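Local coordinates for branched-chain amino acid aminotransferase (Thermoproteus uzoniensis, PDB 5CE8), which probably transfers the amino group of leucine, isoleucine or valine to 2-oxoglutarate, using pyridoxal 5'-phosphate as its cofactor, at residues A[45-50]-A[261-266]. Sequence-based numbering, arbitrary orientation.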
loop_
_atom_site.group_PDB
_atom_site.type_symbol
_atom_site.label_atom_id
_atom_site.label_comp_id
_atom_site.label_asym_id
_atom_site.label_seq_id
_atom_site.Cartn_x
_atom_site.Cartn_y
_atom_site.Cartn_z
ATOM N N GLY A 45 21.170 11.685 -21.515
ATOM C CA GLY A 45 21.222 13.137 -21.697
ATOM C C GLY A 45 22.631 13.489 -21.308
ATOM O O GLY A 45 23.102 13.018 -20.269
ATOM N N ILE A 46 23.341 14.142 -22.219
ATOM C CA ILE A 46 24.737 14.477 -21.965
ATOM C C ILE A 46 24.941 15.881 -22.419
ATOM O O ILE A 46 24.491 16.233 -23.506
ATOM C CB ILE A 46 25.714 13.599 -22.698
ATOM C CG1 ILE A 46 25.396 12.107 -22.436
ATOM C CG2 ILE A 46 27.152 13.990 -22.309
ATOM C CD1 ILE A 46 26.185 11.074 -23.307
ATOM N N ARG A 47 25.638 16.669 -21.609
ATOM C CA ARG A 47 26.016 18.011 -22.064
ATOM C C ARG A 47 27.461 18.175 -22.458
ATOM O O ARG A 47 28.340 17.491 -21.963
ATOM C CB ARG A 47 25.662 19.062 -21.008
ATOM C CG ARG A 47 24.210 19.465 -21.041
ATOM C CD ARG A 47 23.840 20.339 -19.868
ATOM N NE ARG A 47 23.973 21.649 -20.357
ATOM C CZ ARG A 47 23.075 22.605 -20.331
ATOM N NH1 ARG A 47 21.924 22.517 -19.656
ATOM N NH2 ARG A 47 23.431 23.723 -20.963
ATOM N N ALA A 48 27.683 19.154 -23.343
ATOM C CA ALA A 48 29.006 19.573 -23.690
ATOM C C ALA A 48 28.983 21.000 -23.470
ATOM O O ALA A 48 28.021 21.659 -23.825
ATOM C CB ALA A 48 29.297 19.293 -25.142
ATOM N N TYR A 49 30.074 21.502 -22.916
ATOM C CA TYR A 49 30.190 22.906 -22.653
ATOM C C TYR A 49 31.475 23.552 -23.305
ATOM O O TYR A 49 32.584 23.036 -23.222
ATOM C CB TYR A 49 30.321 23.108 -21.182
ATOM C CG TYR A 49 29.138 22.763 -20.318
ATOM C CD1 TYR A 49 28.227 23.750 -19.960
ATOM C CD2 TYR A 49 29.005 21.516 -19.749
ATOM C CE1 TYR A 49 27.174 23.504 -19.097
ATOM C CE2 TYR A 49 27.949 21.261 -18.848
ATOM C CZ TYR A 49 27.050 22.248 -18.540
ATOM O OH TYR A 49 26.031 22.027 -17.650
ATOM N N TRP A 50 31.259 24.710 -23.883
ATOM C CA TRP A 50 32.257 25.523 -24.540
ATOM C C TRP A 50 32.786 26.445 -23.472
ATOM O O TRP A 50 32.032 27.182 -22.913
ATOM C CB TRP A 50 31.579 26.423 -25.570
ATOM C CG TRP A 50 32.540 27.227 -26.397
ATOM C CD1 TRP A 50 32.581 28.610 -26.529
ATOM C CD2 TRP A 50 33.571 26.718 -27.224
ATOM N NE1 TRP A 50 33.590 28.969 -27.402
ATOM C CE2 TRP A 50 34.210 27.824 -27.841
ATOM C CE3 TRP A 50 34.006 25.444 -27.529
ATOM C CZ2 TRP A 50 35.269 27.676 -28.712
ATOM C CZ3 TRP A 50 35.071 25.282 -28.426
ATOM C CH2 TRP A 50 35.685 26.407 -29.016
ATOM N N ALA A 261 20.206 18.526 -17.811
ATOM C CA ALA A 261 19.600 19.698 -18.443
ATOM C C ALA A 261 19.381 20.787 -17.419
ATOM O O ALA A 261 19.545 21.971 -17.703
ATOM C CB ALA A 261 18.268 19.352 -19.135
ATOM N N ALA A 262 18.979 20.371 -16.226
ATOM C CA ALA A 262 18.707 21.319 -15.143
ATOM C C ALA A 262 19.944 22.009 -14.540
ATOM O O ALA A 262 19.791 23.106 -13.919
ATOM C CB ALA A 262 17.939 20.574 -14.021
ATOM N N GLU A 263 21.117 21.351 -14.614
ATOM C CA GLU A 263 22.334 21.777 -13.864
ATOM C C GLU A 263 21.949 21.809 -12.366
ATOM O O GLU A 263 21.531 20.756 -11.832
ATOM C CB GLU A 263 22.873 23.073 -14.470
ATOM C CG GLU A 263 23.085 22.923 -16.007
ATOM C CD GLU A 263 23.702 24.129 -16.714
ATOM O OE1 GLU A 263 24.589 23.989 -17.603
ATOM O OE2 GLU A 263 23.257 25.233 -16.413
ATOM N N ILE A 264 22.132 22.926 -11.697
ATOM C CA ILE A 264 21.805 23.095 -10.251
ATOM C C ILE A 264 20.831 24.231 -10.236
ATOM O O ILE A 264 21.233 25.364 -10.470
ATOM C CB ILE A 264 23.059 23.486 -9.389
ATOM C CG1 ILE A 264 24.313 22.641 -9.780
ATOM C CG2 ILE A 264 22.772 23.358 -7.879
ATOM C CD1 ILE A 264 24.178 21.145 -9.586
ATOM N N THR A 265 19.547 23.939 -10.017
ATOM C CA THR A 265 18.522 24.982 -10.066
ATOM C C THR A 265 17.973 25.051 -8.657
ATOM O O THR A 265 17.447 24.038 -8.177
ATOM C CB THR A 265 17.471 24.624 -11.121
ATOM O OG1 THR A 265 18.069 24.623 -12.414
ATOM C CG2 THR A 265 16.264 25.560 -11.073
ATOM N N PRO A 266 18.108 26.222 -7.969
ATOM C CA PRO A 266 17.390 26.550 -6.715
ATOM C C PRO A 266 15.861 26.355 -6.859
ATOM O O PRO A 266 15.293 26.751 -7.882
ATOM C CB PRO A 266 17.645 28.084 -6.554
ATOM C CG PRO A 266 18.817 28.375 -7.330
ATOM C CD PRO A 266 18.744 27.441 -8.520
#
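E263 reaches across to Y49 and R47 with a single carboxylate oxygen. From CB, chi1 (-53°) sets CG beside the backbone N, and the extended chi2 (-176°) carries the carboxylate out to both partners. CG passes Y49 OH, and CD nears R47 NH1. At the tip, E263 OE1 accepts a hydrogen bond from Y49 OH at 2.4 Å, a very short separation whose exact length is doubtful. OE1 meets the edge of the phenol, ring and carboxylate being nearly coplanar. E263 OE1 also sits over the centre of the R47 guanidinium, 3.4 Å from R47 CZ. Standing over this face, well outside the plane of the N-H bonds, it makes a salt bridge resting on charge. Glutamate supplies reach and an anionic acceptor; tyrosine brings a hydroxyl on a rigid ring; arginine offers E263 a flat cationic face while its edge turns to the A261 carbonyl and NH2 donates to G134 O. T265 OG1 donates to A262 O at 2.7 Å across the turn. Within the class IV aminotransferase fold, the contact links the antiparallel sheet containing strand 41-50 to the mixed sheet containing 265-270, beside the cofactor-binding T260; helix 279-292 packs against Y49 and I264.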